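Local atomic coordinates of histidine acid phosphatase (Bifidobacterium longum subsp. infantis, PDB entry 6RXD), a protein that probably removes phosphate groups from myo-inositol hexakisphosphate (phytate) and related inositol polyphosphates, as a histidine acid phosphatase of the MINPP1 subfamily. Residues E251-K256 with Y262-T267; G70-E75 with A79-N84; Y53-L58 with A305-N310. All coordinates share one frame; numbering follows the deposited sequence. Where two conformers were deposited one is given.

Contact 1. Residues E251-K256 with Y262-T267; sequences EEFLAK and YKWYNT. With ZN (zinc ion), chain C.
Phe253 and Tyr262 press their rings together where helix 251-258 is followed by the chain leading into strand 264-265. Tyr262 CE2 sits over one face of the Phe253 ring, offset toward its rim and 3.4 Å from Phe253 CE2; the planes are inclined by 37°, neither a parallel stack nor a T-shape. With CG anti to the backbone N (chi1 -173°), the Phe253 ring also reaches Trp264, rim to rim, with Phe253 CZ 3.7 Å from Trp264 CH2. This three-ring cluster is the tight part, and Ala66 and Thr65 of helix 55-69 pack against it. The Lys256 side is partly exposed. Lys256 lays its CB 3.6 Å from Tyr262 CD2 and runs extended past the ring; beyond that contact the hold is looser, a weak backbone hydrogen bond from Tyr262 N to Lys256 O at 3.3 Å and a water that donates to Tyr262 OH (2.8 Å) and weakly accepts from Lys256 NZ. At the helix start, Glu251 OE2 binds zinc at 2.2 Å, together with His242. Tyr262 OH is also hydrogen-bonded to Asp69 and Trp264 NE1 to Thr65, so the rings bury their carbon surface against Phe253 while their polar atoms remain paired.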
loop_
_atom_site.group_PDB
_atom_site.type_symbol
_atom_site.label_atom_id
_atom_site.label_comp_id
_atom_site.label_asym_id
_atom_site.label_seq_id
_atom_site.Cartn_x
_atom_site.Cartn_y
_atom_site.Cartn_z
ATOM N N GLU A 251 -12.420 -15.586 31.713
ATOM C CA GLU A 251 -11.993 -16.921 31.305
ATOM C C GLU A 251 -13.177 -17.785 30.941
ATOM O O GLU A 251 -13.158 -18.515 29.948
ATOM C CB GLU A 251 -11.229 -17.585 32.449
ATOM C CG GLU A 251 -9.906 -16.940 32.769
ATOM C CD GLU A 251 -8.915 -17.032 31.631
ATOM O OE1 GLU A 251 -9.042 -17.920 30.751
ATOM O OE2 GLU A 251 -7.998 -16.198 31.635
ATOM N N GLU A 252 -14.216 -17.698 31.761
ATOM C CA GLU A 252 -15.434 -18.463 31.543
ATOM C C GLU A 252 -16.100 -18.109 30.209
ATOM O O GLU A 252 -16.550 -18.982 29.473
ATOM C CB GLU A 252 -16.387 -18.225 32.718
ATOM C CG GLU A 252 -17.742 -18.876 32.602
ATOM C CD GLU A 252 -18.629 -18.530 33.783
ATOM O OE1 GLU A 252 -18.886 -17.325 34.001
ATOM O OE2 GLU A 252 -19.051 -19.459 34.503
ATOM N N PHE A 253 -16.146 -16.823 29.884
ATOM C CA PHE A 253 -16.728 -16.403 28.614
ATOM C C PHE A 253 -15.894 -16.923 27.439
ATOM O O PHE A 253 -16.426 -17.482 26.477
ATOM C CB PHE A 253 -16.813 -14.877 28.584
ATOM C CG PHE A 253 -17.555 -14.325 27.396
ATOM C CD1 PHE A 253 -16.868 -13.892 26.276
ATOM C CD2 PHE A 253 -18.940 -14.219 27.413
ATOM C CE1 PHE A 253 -17.553 -13.364 25.176
ATOM C CE2 PHE A 253 -19.628 -13.702 26.328
ATOM C CZ PHE A 253 -18.929 -13.268 25.210
ATOM N N LEU A 254 -14.583 -16.760 27.530
ATOM C CA LEU A 254 -13.704 -17.156 26.434
ATOM C C LEU A 254 -13.652 -18.669 26.290
ATOM O O LEU A 254 -13.443 -19.177 25.201
ATOM C CB LEU A 254 -12.301 -16.602 26.662
ATOM C CG LEU A 254 -12.219 -15.080 26.575
ATOM C CD1 LEU A 254 -10.844 -14.582 27.008
ATOM C CD2 LEU A 254 -12.561 -14.598 25.167
ATOM N N ALA A 255 -13.837 -19.389 27.390
ATOM C CA ALA A 255 -13.858 -20.846 27.316
ATOM C C ALA A 255 -15.071 -21.339 26.531
ATOM O O ALA A 255 -14.983 -22.323 25.800
ATOM C CB ALA A 255 -13.818 -21.464 28.705
ATOM N N LYS A 256 -16.208 -20.663 26.689
ATOM C CA LYS A 256 -17.386 -20.996 25.892
ATOM C C LYS A 256 -17.188 -20.701 24.412
ATOM O O LYS A 256 -17.730 -21.398 23.556
ATOM C CB LYS A 256 -18.634 -20.283 26.414
ATOM C CG LYS A 256 -19.067 -20.741 27.803
ATOM C CD LYS A 256 -20.432 -20.179 28.166
ATOM C CE LYS A 256 -20.708 -20.328 29.657
ATOM N NZ LYS A 256 -22.076 -19.859 30.021
ATOM N N TYR A 262 -20.337 -20.270 21.821
ATOM C CA TYR A 262 -20.577 -18.937 21.290
ATOM C C TYR A 262 -20.121 -18.857 19.848
ATOM O O TYR A 262 -19.137 -19.486 19.457
ATOM C CB TYR A 262 -19.810 -17.889 22.082
ATOM C CG TYR A 262 -20.383 -17.520 23.428
ATOM C CD1 TYR A 262 -21.746 -17.309 23.609
ATOM C CD2 TYR A 262 -19.542 -17.338 24.517
ATOM C CE1 TYR A 262 -22.250 -16.945 24.847
ATOM C CE2 TYR A 262 -20.037 -16.984 25.752
ATOM C CZ TYR A 262 -21.386 -16.788 25.914
ATOM O OH TYR A 262 -21.854 -16.423 27.156
ATOM N N LYS A 263 -20.830 -18.040 19.082
ATOM C CA LYS A 263 -20.577 -17.885 17.661
ATOM C C LYS A 263 -21.343 -16.641 17.233
ATOM O O LYS A 263 -22.524 -16.490 17.538
ATOM C CB LYS A 263 -21.085 -19.118 16.911
ATOM C CG LYS A 263 -20.419 -19.394 15.576
ATOM C CD LYS A 263 -20.777 -20.797 15.075
ATOM C CE LYS A 263 -20.159 -21.882 15.959
ATOM N NZ LYS A 263 -20.856 -23.203 15.873
ATOM N N TRP A 264 -20.669 -15.722 16.551
ATOM C CA TRP A 264 -21.362 -14.505 16.127
ATOM C C TRP A 264 -21.292 -14.308 14.639
ATOM O O TRP A 264 -20.226 -14.458 14.044
ATOM C CB TRP A 264 -20.804 -13.265 16.848
ATOM C CG TRP A 264 -21.041 -13.335 18.311
ATOM C CD1 TRP A 264 -22.187 -13.008 18.972
ATOM C CD2 TRP A 264 -20.112 -13.779 19.304
ATOM N NE1 TRP A 264 -22.034 -13.225 20.320
ATOM C CE2 TRP A 264 -20.763 -13.692 20.553
ATOM C CE3 TRP A 264 -18.789 -14.234 19.261
ATOM C CZ2 TRP A 264 -20.140 -14.062 21.750
ATOM C CZ3 TRP A 264 -18.167 -14.590 20.448
ATOM C CH2 TRP A 264 -18.843 -14.497 21.678
ATOM N N TYR A 265 -22.437 -13.984 14.044
ATOM C CA TYR A 265 -22.506 -13.662 12.625
ATOM C C TYR A 265 -22.816 -12.195 12.454
ATOM O O TYR A 265 -23.344 -11.546 13.359
ATOM C CB TYR A 265 -23.592 -14.496 11.928
ATOM C CG TYR A 265 -23.285 -15.968 11.918
ATOM C CD1 TYR A 265 -22.603 -16.541 10.856
ATOM C CD2 TYR A 265 -23.652 -16.782 12.986
ATOM C CE1 TYR A 265 -22.297 -17.895 10.852
ATOM C CE2 TYR A 265 -23.359 -18.144 12.980
ATOM C CZ TYR A 265 -22.678 -18.685 11.913
ATOM O OH TYR A 265 -22.378 -20.025 11.897
ATOM N N ASN A 266 -22.491 -11.673 11.282
ATOM C CA ASN A 266 -22.678 -10.257 11.000
ATOM C C ASN A 266 -24.123 -9.946 10.604
ATOM O O ASN A 266 -24.412 -9.561 9.468
ATOM C CB ASN A 266 -21.693 -9.830 9.914
ATOM C CG ASN A 266 -21.620 -8.330 9.754
ATOM O OD1 ASN A 266 -22.193 -7.582 10.554
ATOM N ND2 ASN A 266 -20.918 -7.874 8.716
ATOM N N THR A 267 -25.021 -10.107 11.572
ATOM C CA THR A 267 -26.449 -9.899 11.372
ATOM C C THR A 267 -26.988 -8.981 12.464
ATOM O O THR A 267 -26.250 -8.582 13.364
ATOM C CB THR A 267 -27.215 -11.220 11.439
ATOM O OG1 THR A 267 -27.065 -11.786 12.751
ATOM C CG2 THR A 267 -26.689 -12.202 10.391
HETATM ZN ZN ZN C . -6.332 -16.731 30.294
HETATM O O HOH W 1 -20.588 -17.105 29.561
#

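Contact 2. Residues G70-E75 with A79-N84; sequences GGFKSE and AEFVKN
Phe72 and Phe81 meet across the turn between helix 55-69 and helix 75-95, their rings oblique with planes at 55° and centroids 5.9 Å apart. Phe81 can be followed outward from the helix. Its CB points toward the 70-75 segment and lies 4.0 Å from Phe72 CE1. CG, placed anti to the backbone N (chi1 -169°), is at nearly the same distance from that atom. One ortho carbon makes the nearest approach: Phe81 CD2 is 3.8 Å from Phe72 CE1 and 3.9 Å from Phe72 CZ, arriving at the edge of the Phe72 ring, near its plane. The Phe81 ring also meets that of Phe249 edge-to-face, and the side chain touches Tyr333. The loop here links two consecutive helices: Gly70, with positive phi, follows the end of the first, and Ser74 is the N-cap of the second, its OG accepting a hydrogen bond from Ile77 N. From Glu75, the residue after the cap, the O accepts Ala79 N at 3.0 Å, nearly straight at 169°, in the usual i to i+4 pattern of the first helical turn. Ala79 CB lies 3.6 Å from the same Glu75 O. The Glu75 carboxylate belongs to the exposed side, where OE2 forms a salt bridge with Lys78. On the inner side Phe72 and Phe81 both pack on Ala63 of helix 55-69, and the Phe72 ring also meets that of Phe249.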
loop_
_atom_site.group_PDB
_atom_site.type_symbol
_atom_site.label_atom_id
_atom_site.label_comp_id
_atom_site.label_asym_id
_atom_site.label_seq_id
_atom_site.Cartn_x
_atom_site.Cartn_y
_atom_site.Cartn_z
ATOM N N GLY A 70 -22.625 -11.504 31.454
ATOM C CA GLY A 70 -21.642 -11.178 32.479
ATOM C C GLY A 70 -20.245 -11.629 32.089
ATOM O O GLY A 70 -19.468 -12.111 32.929
ATOM N N GLY A 71 -19.915 -11.451 30.815
ATOM C CA GLY A 71 -18.642 -11.914 30.283
ATOM C C GLY A 71 -17.511 -10.902 30.225
ATOM O O GLY A 71 -16.421 -11.231 29.761
ATOM N N PHE A 72 -17.749 -9.669 30.665
ATOM C CA PHE A 72 -16.660 -8.706 30.760
ATOM C C PHE A 72 -15.986 -8.818 32.121
ATOM O O PHE A 72 -16.619 -9.202 33.113
ATOM C CB PHE A 72 -17.168 -7.272 30.565
ATOM C CG PHE A 72 -17.467 -6.925 29.135
ATOM C CD1 PHE A 72 -16.434 -6.705 28.231
ATOM C CD2 PHE A 72 -18.778 -6.853 28.681
ATOM C CE1 PHE A 72 -16.705 -6.389 26.905
ATOM C CE2 PHE A 72 -19.052 -6.538 27.358
ATOM C CZ PHE A 72 -18.016 -6.301 26.469
ATOM N N LYS A 73 -14.703 -8.476 32.174
ATOM C CA LYS A 73 -13.968 -8.548 33.438
ATOM C C LYS A 73 -14.419 -7.520 34.475
ATOM O O LYS A 73 -14.305 -7.754 35.684
ATOM C CB LYS A 73 -12.458 -8.456 33.199
ATOM C CG LYS A 73 -11.872 -9.739 32.636
ATOM C CD LYS A 73 -10.405 -9.906 33.023
ATOM C CE LYS A 73 -9.969 -11.367 32.954
ATOM N NZ LYS A 73 -8.483 -11.474 32.836
ATOM N N SER A 74 -14.944 -6.391 34.006
ATOM C CA SER A 74 -15.501 -5.373 34.900
ATOM C C SER A 74 -16.466 -4.459 34.154
ATOM O O SER A 74 -16.509 -4.461 32.916
ATOM C CB SER A 74 -14.395 -4.524 35.537
ATOM O OG SER A 74 -13.871 -3.593 34.608
ATOM N N GLU A 75 -17.236 -3.684 34.916
ATOM C CA GLU A 75 -18.162 -2.709 34.351
ATOM C C GLU A 75 -17.419 -1.617 33.601
ATOM O O GLU A 75 -17.857 -1.176 32.535
ATOM C CB GLU A 75 -19.014 -2.083 35.460
ATOM C CG GLU A 75 -20.113 -2.987 35.972
ATOM C CD GLU A 75 -21.250 -3.120 34.985
ATOM O OE1 GLU A 75 -21.647 -2.094 34.394
ATOM O OE2 GLU A 75 -21.748 -4.250 34.798
ATOM N N ALA A 79 -17.759 -0.865 29.552
ATOM C CA ALA A 79 -18.064 0.458 29.019
ATOM C C ALA A 79 -16.999 0.952 28.052
ATOM O O ALA A 79 -17.314 1.559 27.030
ATOM C CB ALA A 79 -18.267 1.462 30.167
ATOM N N GLU A 80 -15.737 0.689 28.373
ATOM C CA GLU A 80 -14.648 1.179 27.530
ATOM C C GLU A 80 -14.609 0.449 26.192
ATOM O O GLU A 80 -14.403 1.086 25.145
ATOM C CB GLU A 80 -13.287 1.099 28.239
ATOM C CG GLU A 80 -12.098 1.523 27.376
ATOM C CD GLU A 80 -12.010 3.028 27.165
ATOM O OE1 GLU A 80 -12.804 3.782 27.772
ATOM O OE2 GLU A 80 -11.130 3.466 26.394
ATOM N N PHE A 81 -14.842 -0.856 26.210
ATOM C CA PHE A 81 -14.840 -1.649 24.980
ATOM C C PHE A 81 -15.965 -1.187 24.049
ATOM O O PHE A 81 -15.745 -0.946 22.862
ATOM C CB PHE A 81 -14.984 -3.130 25.329
ATOM C CG PHE A 81 -14.740 -4.063 24.173
ATOM C CD1 PHE A 81 -13.467 -4.224 23.648
ATOM C CD2 PHE A 81 -15.783 -4.789 23.632
ATOM C CE1 PHE A 81 -13.252 -5.089 22.581
ATOM C CE2 PHE A 81 -15.574 -5.664 22.580
ATOM C CZ PHE A 81 -14.314 -5.815 22.057
ATOM N N VAL A 82 -17.172 -1.028 24.589
ATOM C CA VAL A 82 -18.313 -0.583 23.793
ATOM C C VAL A 82 -18.095 0.845 23.269
ATOM O O VAL A 82 -18.471 1.178 22.146
ATOM C CB VAL A 82 -19.634 -0.691 24.601
ATOM C CG1 VAL A 82 -20.816 -0.156 23.795
ATOM C CG2 VAL A 82 -19.886 -2.137 25.018
ATOM N N LYS A 83 -17.466 1.696 24.082
ATOM C CA LYS A 83 -17.169 3.071 23.645
ATOM C C LYS A 83 -16.198 3.082 22.463
ATOM O O LYS A 83 -16.352 3.863 21.515
ATOM C CB LYS A 83 -16.573 3.896 24.791
ATOM C CG LYS A 83 -16.225 5.333 24.394
ATOM C CD LYS A 83 -15.588 6.124 25.548
ATOM C CE LYS A 83 -15.195 7.526 25.078
ATOM N NZ LYS A 83 -14.510 8.311 26.139
ATOM N N ASN A 84 -15.184 2.223 22.525
ATOM C CA ASN A 84 -14.191 2.163 21.451
ATOM C C ASN A 84 -14.844 1.719 20.149
ATOM O O ASN A 84 -14.629 2.316 19.085
ATOM C CB ASN A 84 -13.041 1.211 21.820
ATOM C CG ASN A 84 -12.086 1.821 22.824
ATOM O OD1 ASN A 84 -11.873 3.029 22.820
ATOM N ND2 ASN A 84 -11.526 0.995 23.702
#

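Contact 3. Residues Y53-L58 with A305-N310; sequences YKYDAL and AMDLYN
Two helices far apart in sequence, 55-69 and 301-317, pack here at the N-terminal end of the first, where Tyr55 meets Asp307 and Asn310. The CA atoms of Tyr55 and Asp307 are 5.3 Å apart, a close approach of the backbones. With its CG anti to the carbonyl carbon (chi1 -67°), the Tyr55 ring lies against the flank of the second helix. Asn310 CB sits over one ring face, 3.6 Å from Tyr55 CD2, and makes a CH-pi contact 3.8 Å from the ring centroid and 23° off its normal. The amide continues across the same ring, stacked at only 15° to its plane, with Asn310 CG 3.6 Å from Tyr55 CE2. On the opposite face of Tyr55 lies Lys54 CE, so the ring is sandwiched between the two side chains. Asp307 comes in obliquely to the ring, its OD1 3.2 Å from Tyr55 CD1 and 3.3 Å from Tyr55 CE1; its other oxygen, OD2, is 3.9 Å from Leu58 CD1. Leu58 and Asp307 also both touch Ile298 of strand 297-298. Asn310 ND2 donates to Met306 O at 2.9 Å from above the carbonyl plane. That oxygen also accepts Asn310 N, the two donors reaching it from opposite faces. No hydrogen bond crosses between the segments: they are held by the CH-pi contact, the stacked amide, the Asp307 oxygen beside the ring carbons and apolar packing, and the bond from ND2 back to its own helix helps hold the Asn310 amide flat against the ring.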
loop_
_atom_site.group_PDB
_atom_site.type_symbol
_atom_site.label_atom_id
_atom_site.label_comp_id
_atom_site.label_asym_id
_atom_site.label_seq_id
_atom_site.Cartn_x
_atom_site.Cartn_y
_atom_site.Cartn_z
ATOM N N TYR A 53 -18.890 -2.480 7.373
ATOM C CA TYR A 53 -19.351 -2.714 8.734
ATOM C C TYR A 53 -19.202 -4.203 9.006
ATOM O O TYR A 53 -20.068 -5.011 8.641
ATOM C CB TYR A 53 -20.807 -2.239 8.872
ATOM C CG TYR A 53 -21.401 -2.323 10.267
ATOM C CD1 TYR A 53 -20.746 -1.783 11.372
ATOM C CD2 TYR A 53 -22.633 -2.927 10.473
ATOM C CE1 TYR A 53 -21.307 -1.872 12.654
ATOM C CE2 TYR A 53 -23.198 -3.013 11.729
ATOM C CZ TYR A 53 -22.536 -2.482 12.819
ATOM O OH TYR A 53 -23.117 -2.581 14.071
ATOM N N LYS A 54 -18.088 -4.569 9.627
ATOM C CA LYS A 54 -17.686 -5.972 9.684
ATOM C C LYS A 54 -16.906 -6.282 10.956
ATOM O O LYS A 54 -17.450 -6.908 11.872
ATOM C CB LYS A 54 -16.870 -6.341 8.438
ATOM C CG LYS A 54 -16.424 -7.800 8.404
ATOM C CD LYS A 54 -15.625 -8.132 7.132
ATOM C CE LYS A 54 -14.302 -7.379 7.080
ATOM N NZ LYS A 54 -13.490 -7.799 5.897
ATOM N N TYR A 55 -15.643 -5.857 11.016
ATOM C CA TYR A 55 -14.827 -6.098 12.207
ATOM C C TYR A 55 -15.438 -5.383 13.406
ATOM O O TYR A 55 -15.508 -5.930 14.517
ATOM C CB TYR A 55 -13.400 -5.589 11.997
ATOM C CG TYR A 55 -12.607 -6.355 10.951
ATOM C CD1 TYR A 55 -12.646 -7.743 10.898
ATOM C CD2 TYR A 55 -11.839 -5.680 10.008
ATOM C CE1 TYR A 55 -11.920 -8.442 9.942
ATOM C CE2 TYR A 55 -11.112 -6.367 9.044
ATOM C CZ TYR A 55 -11.158 -7.746 9.017
ATOM O OH TYR A 55 -10.428 -8.431 8.065
ATOM N N ASP A 56 -15.865 -4.146 13.179
ATOM C CA ASP A 56 -16.534 -3.383 14.223
ATOM C C ASP A 56 -17.926 -3.929 14.535
ATOM O O ASP A 56 -18.351 -3.941 15.696
ATOM C CB ASP A 56 -16.588 -1.877 13.873
ATOM C CG ASP A 56 -17.198 -1.586 12.496
ATOM O OD1 ASP A 56 -17.677 -0.448 12.299
ATOM O OD2 ASP A 56 -17.181 -2.449 11.594
ATOM N N ALA A 57 -18.618 -4.413 13.505
ATOM C CA ALA A 57 -19.935 -5.010 13.700
ATOM C C ALA A 57 -19.836 -6.264 14.561
ATOM O O ALA A 57 -20.550 -6.413 15.559
ATOM C CB ALA A 57 -20.567 -5.348 12.356
ATOM N N LEU A 58 -18.957 -7.177 14.158
ATOM C CA LEU A 58 -18.879 -8.473 14.821
ATOM C C LEU A 58 -18.453 -8.336 16.274
ATOM O O LEU A 58 -18.965 -9.045 17.151
ATOM C CB LEU A 58 -17.927 -9.412 14.069
ATOM C CG LEU A 58 -18.463 -9.985 12.755
ATOM C CD1 LEU A 58 -17.346 -10.619 11.948
ATOM C CD2 LEU A 58 -19.547 -11.004 13.053
ATOM N N ALA A 305 -9.703 -11.945 18.217
ATOM C CA ALA A 305 -8.463 -11.203 18.434
ATOM C C ALA A 305 -7.971 -10.560 17.140
ATOM O O ALA A 305 -7.512 -9.411 17.144
ATOM C CB ALA A 305 -7.377 -12.110 19.040
ATOM N N MET A 306 -8.045 -11.297 16.031
ATOM C CA MET A 306 -7.613 -10.729 14.762
ATOM C C MET A 306 -8.544 -9.603 14.334
ATOM O O MET A 306 -8.093 -8.635 13.729
ATOM C CB MET A 306 -7.507 -11.807 13.669
ATOM C CG MET A 306 -6.322 -12.771 13.843
ATOM S SD MET A 306 -4.686 -11.981 13.815
ATOM C CE MET A 306 -4.854 -10.967 12.351
ATOM N N ASP A 307 -9.830 -9.705 14.656
ATOM C CA ASP A 307 -10.740 -8.591 14.384
ATOM C C ASP A 307 -10.368 -7.366 15.219
ATOM O O ASP A 307 -10.375 -6.239 14.705
ATOM C CB ASP A 307 -12.202 -8.987 14.625
ATOM C CG ASP A 307 -12.708 -9.976 13.602
ATOM O OD1 ASP A 307 -11.944 -10.311 12.679
ATOM O OD2 ASP A 307 -13.870 -10.413 13.720
ATOM N N LEU A 308 -10.013 -7.589 16.481
ATOM C CA LEU A 308 -9.617 -6.493 17.367
ATOM C C LEU A 308 -8.310 -5.873 16.873
ATOM O O LEU A 308 -8.155 -4.647 16.874
ATOM C CB LEU A 308 -9.469 -6.978 18.824
ATOM C CG LEU A 308 -9.205 -5.894 19.878
ATOM C CD1 LEU A 308 -10.310 -4.853 19.801
ATOM C CD2 LEU A 308 -9.170 -6.523 21.262
ATOM N N TYR A 309 -7.376 -6.719 16.444
ATOM C CA TYR A 309 -6.134 -6.223 15.861
ATOM C C TYR A 309 -6.414 -5.405 14.606
ATOM O O TYR A 309 -5.796 -4.363 14.388
ATOM C CB TYR A 309 -5.175 -7.376 15.553
ATOM C CG TYR A 309 -3.929 -6.927 14.820
ATOM C CD1 TYR A 309 -2.927 -6.225 15.479
ATOM C CD2 TYR A 309 -3.758 -7.204 13.475
ATOM C CE1 TYR A 309 -1.782 -5.807 14.792
ATOM C CE2 TYR A 309 -2.630 -6.795 12.800
ATOM C CZ TYR A 309 -1.652 -6.098 13.462
ATOM O OH TYR A 309 -0.538 -5.695 12.763
ATOM N N ASN A 310 -7.349 -5.856 13.771
ATOM C CA ASN A 310 -7.688 -5.077 12.578
ATOM C C ASN A 310 -8.253 -3.697 12.921
ATOM O O ASN A 310 -8.038 -2.728 12.185
ATOM C CB ASN A 310 -8.644 -5.846 11.655
ATOM C CG ASN A 310 -7.893 -6.717 10.652
ATOM O OD1 ASN A 310 -7.401 -6.224 9.635
ATOM N ND2 ASN A 310 -7.780 -7.999 10.946
#

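How the contacts relate
Helix 55-69 ties the three contacts together: its first turn supplies one side of contact 3, its later residues pack beneath the rings of contacts 1 and 2, and contact 2 follows its end. The centres lie about 14 to 16 Å apart. Contacts 1 and 2 touch where Phe253 CD2 lies 3.7 Å from Gly71 CA, and Phe249 meets rings of both. Contacts 1 and 3 are joined by a probable hydrogen bond from Asn266 ND2 to Tyr53 O, 3.0 Å. Between contacts 2 and 3, Phe81 CE1 is 4.1 Å from Leu308 CD1. Contact 1 holds a zinc ligand, Glu251; in contact 3 the Tyr55 side chain is about 9 Å from that of Glu352, which binds zinc in another structure of this protein but not here.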